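Local coordinates for protein oligoribonuclease (Colwellia psychrerythraea, PDB 6A4D) that hydrolyses small RNAs, probably as a 3'-to-5' exonuclease that trims very short oligoribonucleotides to mononucleotides, at residues E17-G20 with E25-I28; D56-M61 with G73-C78; W13-M18 with H161-A166. The protein carries 1 engineered substitution. All coordinates share one frame; numbering follows the deposited sequence.

Interaction 1: E17-G20 with E25-I28; sequences EMTG and EDVI. With 9RC (5'-O-[(S)-hydroxy(4-nitrophenoxy)phosphoryl]thymidine), chain D.
Met18 and Ile28 form an antiparallel, non-hydrogen-bonded pair with their CA atoms 4.3 Å apart, and the chain runs in nearly opposite directions through 17-20 and 26-28. Beyond this pair the backbone is joined by Thr19 N, which gives its hydrogen to Val27 O at 3.1 Å, bent at 137°. The same carbonyl also receives a CA-H...O contact from Met18.

Thr19 returns the bond with its side chain. Its hydroxyl sits between the backbone N and the carbonyl carbon (chi1 50°), where OG1 accepts a straight hydrogen bond from Val27 N, 3.1 Å long and with 165° at the hydrogen. OG1 also stands 3.2 Å from Asp26 OD1, at best a weak bond, since another acceptor competes for its one proton. The other branch is apolar: Thr19 CG2 meets Val27 CG2 at 3.8 Å, a beta-branched methyl against its like.

Gly20 suits the turn because Asp26 OD2 lies 3.0 Å from its CA, where a CB would collide. That oxygen has its stronger partner in the backbone N of Glu22. On the far side of Met18, SD passes 3.8 Å from CAG of the nucleotide's sugar.

Thr19 thus gives a hydrogen at N and takes one at OG1, a two-way link with Val27 joining the end of strand 11-18 to the start of strand 28-36, beside the nucleotide pocket.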
loop_
_atom_site.group_PDB
_atom_site.type_symbol
_atom_site.label_atom_id
_atom_site.label_comp_id
_atom_site.label_asym_id
_atom_site.label_seq_id
_atom_site.Cartn_x
_atom_site.Cartn_y
_atom_site.Cartn_z
ATOM N N GLU A 17 13.271 7.173 6.127
ATOM C CA GLU A 17 13.044 8.603 6.303
ATOM C C GLU A 17 13.381 9.232 4.965
ATOM O O GLU A 17 14.261 8.731 4.238
ATOM C CB GLU A 17 13.882 9.165 7.445
ATOM C CG GLU A 17 13.671 8.531 8.828
ATOM C CD GLU A 17 12.204 8.320 9.173
ATOM O OE1 GLU A 17 11.416 9.277 9.016
ATOM O OE2 GLU A 17 11.819 7.181 9.545
ATOM N N MET A 18 12.646 10.287 4.629
ATOM C CA MET A 18 12.823 11.009 3.387
ATOM C C MET A 18 12.859 12.537 3.676
ATOM O O MET A 18 12.738 12.964 4.816
ATOM C CB MET A 18 11.661 10.682 2.488
ATOM C CG MET A 18 11.423 9.211 2.273
ATOM S SD MET A 18 10.408 8.376 3.524
ATOM C CE MET A 18 9.393 7.363 2.469
ATOM N N THR A 19 12.984 13.344 2.633
ATOM C CA THR A 19 13.032 14.817 2.754
ATOM C C THR A 19 11.672 15.396 2.557
ATOM O O THR A 19 11.504 16.619 2.558
ATOM C CB THR A 19 13.951 15.487 1.678
ATOM O OG1 THR A 19 13.613 14.990 0.367
ATOM C CG2 THR A 19 15.351 15.192 1.968
ATOM N N GLY A 20 10.696 14.545 2.327
ATOM C CA GLY A 20 9.315 14.989 2.210
ATOM C C GLY A 20 8.466 13.854 1.763
ATOM O O GLY A 20 8.948 12.705 1.708
ATOM N N GLU A 25 10.098 14.935 -6.161
ATOM C CA GLU A 25 11.124 15.898 -5.713
ATOM C C GLU A 25 12.007 15.415 -4.588
ATOM O O GLU A 25 13.133 15.873 -4.493
ATOM C CB GLU A 25 10.465 17.182 -5.161
ATOM C CG GLU A 25 9.222 17.684 -5.881
ATOM C CD GLU A 25 9.474 18.016 -7.344
ATOM O OE1 GLU A 25 10.624 17.887 -7.815
ATOM O OE2 GLU A 25 8.511 18.426 -8.027
ATOM N N ASP A 26 11.473 14.585 -3.688
ATOM C CA ASP A 26 12.172 14.146 -2.463
ATOM C C ASP A 26 12.970 12.868 -2.604
ATOM O O ASP A 26 12.683 12.043 -3.420
ATOM C CB ASP A 26 11.144 13.970 -1.316
ATOM C CG ASP A 26 10.419 15.251 -1.010
ATOM O OD1 ASP A 26 11.101 16.307 -1.051
ATOM O OD2 ASP A 26 9.183 15.241 -0.813
ATOM N N VAL A 27 13.943 12.730 -1.725
ATOM C CA VAL A 27 14.974 11.702 -1.747
ATOM C C VAL A 27 15.029 11.021 -0.388
ATOM O O VAL A 27 14.461 11.512 0.589
ATOM C CB VAL A 27 16.387 12.290 -2.046
ATOM C CG1 VAL A 27 16.426 12.848 -3.434
ATOM C CG2 VAL A 27 16.800 13.351 -1.056
ATOM N N ILE A 28 15.718 9.888 -0.341
ATOM C CA ILE A 28 15.756 9.063 0.855
ATOM C C ILE A 28 16.899 9.478 1.768
ATOM O O ILE A 28 18.060 9.600 1.307
ATOM C CB ILE A 28 15.950 7.582 0.488
ATOM C CG1 ILE A 28 14.809 7.117 -0.383
ATOM C CG2 ILE A 28 16.091 6.743 1.750
ATOM C CD1 ILE A 28 15.101 5.764 -0.967
HETATM O OAJ 9RC D . 7.536 15.475 5.359
HETATM C CAE 9RC D . 6.840 14.867 6.170
HETATM N NAI 9RC D . 5.902 15.583 6.923
HETATM C CAL 9RC D . 5.093 14.953 7.850
HETATM O OAS 9RC D . 4.314 15.634 8.506
HETATM C CAT 9RC D . 5.189 13.583 8.039
HETATM C CAU 9RC D . 4.371 12.937 8.984
HETATM C CAF 9RC D . 6.108 12.889 7.268
HETATM N NAB 9RC D . 6.940 13.533 6.322
HETATM C CAA 9RC D . 7.941 12.771 5.488
HETATM O OAC 9RC D . 7.633 11.373 5.513
HETATM C CAD 9RC D . 9.357 12.879 6.012
HETATM C CAH 9RC D . 9.489 11.629 6.829
HETATM O OAK 9RC D . 10.822 11.162 6.918
HETATM C CAG 9RC D . 8.753 10.652 6.021
HETATM C CAR 9RC D . 8.360 9.402 6.891
HETATM O OAQ 9RC D . 7.399 9.685 7.966
HETATM P PAP 9RC D . 7.694 9.267 9.549
HETATM O OAO 9RC D . 7.706 7.783 9.752
HETATM O OAN 9RC D . 9.113 9.942 9.818
HETATM O OAM 9RC D . 6.728 10.050 10.565
HETATM C CAV 9RC D . 5.666 9.578 11.287
HETATM C CAW 9RC D . 4.738 10.559 11.652
HETATM C CAY 9RC D . 3.615 10.229 12.397
HETATM C CBA 9RC D . 3.411 8.900 12.778
HETATM N NBB 9RC D . 2.325 8.625 13.497
HETATM O OBD 9RC D . 1.129 8.047 12.826
HETATM O OBC 9RC D . 2.354 8.981 14.957
HETATM C CAZ 9RC D . 4.338 7.897 12.428
HETATM C CAX 9RC D . 5.470 8.233 11.683
#

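Interaction 2: D56-M61 with G73-C78; sequences DVLDNM and GLTQRC
Leu58 and Thr75 mark the nearest approach of the two backbones, a turn of helix 55-59 against the first turn of helix 74-80, with their CA atoms 6.7 Å apart. Gly73 starts the second of these turns in a double role: its positive phi (67°) ends helix 63-72 in a Schellman motif, and it is also the N-cap of the next helix, its O accepting from Arg77 N.

Leu58 and Thr75 carry the larger shares of the contact. With CG turned away from its own carbonyl carbon and the chain then extended (chi1 -72°, chi2 173°), Leu58 lays a forked end on the opposite helix. CD1 comes to 3.4 Å from Thr75 O, and this branch also meets Cys78 CB at 4.0 Å. The second branch, CD2, reaches the same Cys78 CB at 4.1 Å, and a leucine suits the place because its two methyls share one small residue. Thr75 adds its methyl, CG2 lying 4.1 Å from Leu58 CD1.

Met61, whose long unbranched chain runs extended beyond CG, crosses to the hydroxyl side of the same threonine and brings CE to 3.5 Å from Thr75 OG1. All of these meetings are van der Waals packing.

Leu58, Met61 and Cys78 all touch Leu29 of strand 28-36, while Met61 also rests on Ile66 and Thr75 on His69, both of helix 63-72. Outside this apolar patch, salt bridges join Asp59 to Arg79 of the other helix and Arg77 to Glu30 of strand 28-36; Cys78 and Arg77 also touch Ala50 of strand 42-50.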
loop_
_atom_site.group_PDB
_atom_site.type_symbol
_atom_site.label_atom_id
_atom_site.label_comp_id
_atom_site.label_asym_id
_atom_site.label_seq_id
_atom_site.Cartn_x
_atom_site.Cartn_y
_atom_site.Cartn_z
ATOM N N ASP A 56 23.176 21.405 0.344
ATOM C CA ASP A 56 22.076 21.911 -0.477
ATOM C C ASP A 56 20.817 21.159 -0.098
ATOM O O ASP A 56 19.781 21.762 0.190
ATOM C CB ASP A 56 22.305 21.709 -1.969
ATOM C CG ASP A 56 21.033 21.953 -2.775
ATOM O OD1 ASP A 56 20.500 23.054 -2.631
ATOM O OD2 ASP A 56 20.545 21.062 -3.517
ATOM N N VAL A 57 20.925 19.829 -0.085
ATOM C CA VAL A 57 19.750 19.005 0.117
ATOM C C VAL A 57 19.188 19.212 1.517
ATOM O O VAL A 57 18.009 19.517 1.667
ATOM C CB VAL A 57 20.033 17.509 -0.160
ATOM C CG1 VAL A 57 18.917 16.617 0.389
ATOM C CG2 VAL A 57 20.177 17.312 -1.652
ATOM N N LEU A 58 20.034 19.069 2.523
ATOM C CA LEU A 58 19.542 18.994 3.883
ATOM C C LEU A 58 18.860 20.294 4.312
ATOM O O LEU A 58 17.743 20.283 4.872
ATOM C CB LEU A 58 20.671 18.606 4.829
ATOM C CG LEU A 58 21.073 17.131 4.667
ATOM C CD1 LEU A 58 22.313 16.868 5.520
ATOM C CD2 LEU A 58 19.923 16.151 5.002
ATOM N N ASP A 59 19.481 21.407 3.934
ATOM C CA ASP A 59 19.012 22.739 4.325
ATOM C C ASP A 59 17.741 23.237 3.615
ATOM O O ASP A 59 17.151 24.189 4.112
ATOM C CB ASP A 59 20.151 23.741 4.181
ATOM C CG ASP A 59 21.413 23.287 4.898
ATOM O OD1 ASP A 59 21.337 22.279 5.645
ATOM O OD2 ASP A 59 22.493 23.904 4.707
ATOM N N ASN A 60 17.311 22.589 2.521
ATOM C CA ASN A 60 16.109 23.000 1.763
ATOM C C ASN A 60 14.970 21.971 1.652
ATOM O O ASN A 60 14.068 22.148 0.822
ATOM C CB ASN A 60 16.542 23.430 0.366
ATOM C CG ASN A 60 17.491 24.609 0.409
ATOM O OD1 ASN A 60 18.675 24.486 0.106
ATOM N ND2 ASN A 60 16.976 25.756 0.834
ATOM N N MET A 61 15.008 20.900 2.467
ATOM C CA MET A 61 13.824 20.006 2.654
ATOM C C MET A 61 12.661 20.740 3.388
ATOM O O MET A 61 12.883 21.802 3.953
ATOM C CB MET A 61 14.237 18.713 3.384
ATOM C CG MET A 61 14.809 18.819 4.802
ATOM S SD MET A 61 15.777 17.353 5.248
ATOM C CE MET A 61 16.577 17.703 6.814
ATOM N N GLY A 73 18.750 14.485 14.954
ATOM C CA GLY A 73 20.149 14.332 14.515
ATOM C C GLY A 73 20.318 13.289 13.412
ATOM O O GLY A 73 21.389 12.658 13.293
ATOM N N LEU A 74 19.254 13.093 12.628
ATOM C CA LEU A 74 19.343 12.336 11.369
ATOM C C LEU A 74 20.081 13.240 10.397
ATOM O O LEU A 74 21.101 12.832 9.829
ATOM C CB LEU A 74 17.963 11.970 10.810
ATOM C CG LEU A 74 17.860 11.319 9.418
ATOM C CD1 LEU A 74 18.739 10.084 9.293
ATOM C CD2 LEU A 74 16.413 10.938 9.126
ATOM N N THR A 75 19.577 14.473 10.269
ATOM C CA THR A 75 20.246 15.530 9.528
ATOM C C THR A 75 21.745 15.554 9.727
ATOM O O THR A 75 22.492 15.696 8.751
ATOM C CB THR A 75 19.722 16.910 9.874
ATOM O OG1 THR A 75 18.310 16.929 9.703
ATOM C CG2 THR A 75 20.341 17.957 8.938
ATOM N N GLN A 76 22.176 15.379 10.971
ATOM C CA GLN A 76 23.591 15.411 11.286
ATOM C C GLN A 76 24.273 14.151 10.794
ATOM O O GLN A 76 25.351 14.230 10.172
ATOM C CB GLN A 76 23.831 15.607 12.802
ATOM C CG GLN A 76 25.296 15.514 13.270
ATOM C CD GLN A 76 26.281 16.395 12.478
ATOM O OE1 GLN A 76 25.935 17.457 11.953
ATOM N NE2 GLN A 76 27.523 15.943 12.403
ATOM N N ARG A 77 23.666 12.992 11.086
ATOM C CA ARG A 77 24.200 11.723 10.559
ATOM C C ARG A 77 24.297 11.701 9.026
ATOM O O ARG A 77 25.151 11.029 8.489
ATOM C CB ARG A 77 23.398 10.523 11.053
ATOM C CG ARG A 77 23.786 10.093 12.452
ATOM C CD ARG A 77 22.593 9.406 13.105
ATOM N NE ARG A 77 22.388 8.171 12.383
ATOM C CZ ARG A 77 21.231 7.661 11.977
ATOM N NH1 ARG A 77 20.084 8.267 12.249
ATOM N NH2 ARG A 77 21.241 6.510 11.283
ATOM N N CYS A 78 23.422 12.436 8.355
ATOM C CA CYS A 78 23.411 12.507 6.910
ATOM C C CYS A 78 24.616 13.359 6.413
ATOM O O CYS A 78 25.333 12.933 5.489
ATOM C CB CYS A 78 22.030 12.968 6.376
ATOM S SG CYS A 78 20.707 11.682 6.466
#

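Interaction 3: W13-M18 with H161-A166; sequences WLDLEM and HLALDA. Engineered in segment 161-166: Ala166 (natural residue Asp). With 9RC (5'-O-[(S)-hydroxy(4-nitrophenoxy)phosphoryl]thymidine), chain D.
The sugar hydroxyl OAK of the bound thymidine ester, its 3'-hydroxyl, is gripped twice: it donates to Glu17 OE1 at 2.9 Å and accepts from Met18 N at 3.1 Å, the latter nearly straight at 166°. Glu17 attains this by bending its chain at chi2 (-44°), which swings the carboxylate across to the ligand. OE1 then also lies 2.5 Å from the phosphoryl oxygen OAN of the same ligand, so one carboxylate oxygen faces both the sugar and the phosphate. An alanine in place of Glu17 removes the carboxylate, and the 3'-hydroxyl, left of these two partners with the Met18 amide alone, would probably be freer to shift.

The other oxygen, Glu17 OE2, lies on the helix side, 4.4 Å from Ala163 CB. It also comes to 2.9 Å from Asp15 OD2, a closeness of two acceptors and not a bond.

Asp15 makes the main contact across the segments. Its CG points opposite the backbone N (chi1 179°), which carries OD2 out from the strand to the first turn of helix 163-180. There OD2 lies 3.3 Å from CB of Ala166, an engineered residue that replaces the natural aspartate, and 3.6 Å from CA of Ala163. The small side chain of Ala163 suits this close approach of helix to strand, where it also touches Glu30 and Ala32.

Two acids on alternate residues of the first strand, with Asp115 nearby and a natural aspartate at the substituted helix position, are consistent with the acidic cluster of a DEDDh exonuclease, a branch of the RNase H-like fold whose carboxylates bind the catalytic metals. His161, five residues before that position and here exposed and poorly ordered, is probably the motif's histidine.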
loop_
_atom_site.group_PDB
_atom_site.type_symbol
_atom_site.label_atom_id
_atom_site.label_comp_id
_atom_site.label_asym_id
_atom_site.label_seq_id
_atom_site.Cartn_x
_atom_site.Cartn_y
_atom_site.Cartn_z
ATOM N N TRP A 13 10.533 -6.365 7.035
ATOM C CA TRP A 13 10.031 -5.139 7.576
ATOM C C TRP A 13 10.997 -3.998 7.287
ATOM O O TRP A 13 12.183 -4.144 7.467
ATOM C CB TRP A 13 9.888 -5.229 9.076
ATOM C CG TRP A 13 8.910 -6.247 9.450
ATOM C CD1 TRP A 13 9.076 -7.587 9.445
ATOM C CD2 TRP A 13 7.610 -6.002 9.869
ATOM N NE1 TRP A 13 7.940 -8.204 9.852
ATOM C CE2 TRP A 13 7.019 -7.253 10.144
ATOM C CE3 TRP A 13 6.871 -4.836 10.103
ATOM C CZ2 TRP A 13 5.716 -7.383 10.549
ATOM C CZ3 TRP A 13 5.552 -4.982 10.554
ATOM C CH2 TRP A 13 5.000 -6.241 10.757
ATOM N N LEU A 14 10.495 -2.851 6.861
ATOM C CA LEU A 14 11.372 -1.715 6.749
ATOM C C LEU A 14 10.759 -0.394 7.060
ATOM O O LEU A 14 9.535 -0.214 7.116
ATOM C CB LEU A 14 12.028 -1.710 5.395
ATOM C CG LEU A 14 11.190 -1.731 4.149
ATOM C CD1 LEU A 14 10.778 -0.328 3.828
ATOM C CD2 LEU A 14 12.021 -2.268 2.988
ATOM N N ASP A 15 11.631 0.566 7.278
ATOM C CA ASP A 15 11.177 1.920 7.449
ATOM C C ASP A 15 12.207 2.823 6.827
ATOM O O ASP A 15 13.381 2.500 6.837
ATOM C CB ASP A 15 10.956 2.231 8.925
ATOM C CG ASP A 15 10.498 3.683 9.172
ATOM O OD1 ASP A 15 9.454 4.076 8.589
ATOM O OD2 ASP A 15 11.200 4.408 9.936
ATOM N N LEU A 16 11.726 3.944 6.277
ATOM C CA LEU A 16 12.544 4.931 5.587
ATOM C C LEU A 16 12.265 6.307 6.160
ATOM O O LEU A 16 11.158 6.599 6.596
ATOM C CB LEU A 16 12.161 5.005 4.107
ATOM C CG LEU A 16 12.496 3.874 3.139
ATOM C CD1 LEU A 16 12.363 4.317 1.686
ATOM C CD2 LEU A 16 13.872 3.310 3.333
ATOM N N GLU A 17 13.271 7.173 6.127
ATOM C CA GLU A 17 13.044 8.603 6.303
ATOM C C GLU A 17 13.381 9.232 4.965
ATOM O O GLU A 17 14.261 8.731 4.238
ATOM C CB GLU A 17 13.882 9.165 7.445
ATOM C CG GLU A 17 13.671 8.531 8.828
ATOM C CD GLU A 17 12.204 8.320 9.173
ATOM O OE1 GLU A 17 11.416 9.277 9.016
ATOM O OE2 GLU A 17 11.819 7.181 9.545
ATOM N N MET A 18 12.646 10.287 4.629
ATOM C CA MET A 18 12.823 11.009 3.387
ATOM C C MET A 18 12.859 12.537 3.676
ATOM O O MET A 18 12.738 12.964 4.816
ATOM C CB MET A 18 11.661 10.682 2.488
ATOM C CG MET A 18 11.423 9.211 2.273
ATOM S SD MET A 18 10.408 8.376 3.524
ATOM C CE MET A 18 9.393 7.363 2.469
ATOM N N HIS A 161 12.720 9.140 16.317
ATOM C CA HIS A 161 14.197 9.024 16.352
ATOM C C HIS A 161 14.729 7.969 15.374
ATOM O O HIS A 161 15.023 8.274 14.229
ATOM C CB HIS A 161 14.741 8.821 17.801
ATOM C CG HIS A 161 16.247 8.912 17.919
ATOM N ND1 HIS A 161 16.975 9.953 17.378
ATOM C CD2 HIS A 161 17.150 8.118 18.544
ATOM C CE1 HIS A 161 18.258 9.779 17.640
ATOM N NE2 HIS A 161 18.389 8.674 18.349
ATOM N N LEU A 162 14.782 6.722 15.812
ATOM C CA LEU A 162 15.449 5.685 15.061
ATOM C C LEU A 162 14.460 5.185 14.018
ATOM O O LEU A 162 13.251 5.130 14.282
ATOM C CB LEU A 162 15.902 4.545 15.989
ATOM C CG LEU A 162 16.676 4.927 17.273
ATOM C CD1 LEU A 162 15.754 5.184 18.473
ATOM C CD2 LEU A 162 17.740 3.870 17.592
ATOM N N ALA A 163 14.963 4.888 12.821
ATOM C CA ALA A 163 14.199 4.115 11.854
ATOM C C ALA A 163 14.021 2.695 12.398
ATOM O O ALA A 163 12.944 2.128 12.201
ATOM C CB ALA A 163 14.843 4.105 10.476
ATOM N N LEU A 164 15.029 2.144 13.102
ATOM C CA LEU A 164 14.905 0.799 13.678
ATOM C C LEU A 164 13.777 0.698 14.682
ATOM O O LEU A 164 13.126 -0.352 14.777
ATOM C CB LEU A 164 16.166 0.309 14.381
ATOM C CG LEU A 164 17.188 -0.577 13.662
ATOM C CD1 LEU A 164 18.188 -1.104 14.685
ATOM C CD2 LEU A 164 16.629 -1.767 12.918
ATOM N N ASP A 165 13.572 1.768 15.440
ATOM C CA ASP A 165 12.568 1.775 16.487
ATOM C C ASP A 165 11.197 2.081 15.926
ATOM O O ASP A 165 10.228 1.681 16.509
ATOM C CB ASP A 165 12.923 2.755 17.622
ATOM C CG ASP A 165 13.825 2.122 18.667
ATOM O OD1 ASP A 165 13.313 1.529 19.642
ATOM O OD2 ASP A 165 15.051 2.194 18.512
ATOM N N ALA A 166 11.102 2.823 14.830
ATOM C CA ALA A 166 9.844 2.888 14.133
ATOM C C ALA A 166 9.389 1.456 13.683
ATOM O O ALA A 166 8.240 1.111 13.872
ATOM C CB ALA A 166 9.940 3.845 12.971
HETATM O OAJ 9RC D . 7.536 15.475 5.359
HETATM C CAE 9RC D . 6.840 14.867 6.170
HETATM N NAI 9RC D . 5.902 15.583 6.923
HETATM C CAL 9RC D . 5.093 14.953 7.850
HETATM O OAS 9RC D . 4.314 15.634 8.506
HETATM C CAT 9RC D . 5.189 13.583 8.039
HETATM C CAU 9RC D . 4.371 12.937 8.984
HETATM C CAF 9RC D . 6.108 12.889 7.268
HETATM N NAB 9RC D . 6.940 13.533 6.322
HETATM C CAA 9RC D . 7.941 12.771 5.488
HETATM O OAC 9RC D . 7.633 11.373 5.513
HETATM C CAD 9RC D . 9.357 12.879 6.012
HETATM C CAH 9RC D . 9.489 11.629 6.829
HETATM O OAK 9RC D . 10.822 11.162 6.918
HETATM C CAG 9RC D . 8.753 10.652 6.021
HETATM C CAR 9RC D . 8.360 9.402 6.891
HETATM O OAQ 9RC D . 7.399 9.685 7.966
HETATM P PAP 9RC D . 7.694 9.267 9.549
HETATM O OAO 9RC D . 7.706 7.783 9.752
HETATM O OAN 9RC D . 9.113 9.942 9.818
HETATM O OAM 9RC D . 6.728 10.050 10.565
HETATM C CAV 9RC D . 5.666 9.578 11.287
HETATM C CAW 9RC D . 4.738 10.559 11.652
HETATM C CAY 9RC D . 3.615 10.229 12.397
HETATM C CBA 9RC D . 3.411 8.900 12.778
HETATM N NBB 9RC D . 2.325 8.625 13.497
HETATM O OBD 9RC D . 1.129 8.047 12.826
HETATM O OBC 9RC D . 2.354 8.981 14.957
HETATM C CAZ 9RC D . 4.338 7.897 12.428
HETATM C CAX 9RC D . 5.470 8.233 11.683
#

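Overall arrangement
Strand 11-18 ties the set together: interactions 1 and 3 share Glu17 and Met18 and have centres 13 Å apart, with Ile28 CD1 of the first packing against Leu16 CD1 of the third at 4.1 Å. Interaction 2 lies about 10 Å from interaction 1, centre to centre, and leans on the same strand end, Leu74 CD2 being 3.5 Å from Glu17 CB. Met61 CB likewise lies 3.5 Å from Thr19 O. In sequence, interaction 2 falls inside the long loop closed by interaction 3. Only interactions 1 and 3 touch the nucleotide; the side chain of Met61 stays about 8 Å from it, although the adjoining Asn62, like Lys157, hydrogen-bonds to the ligand.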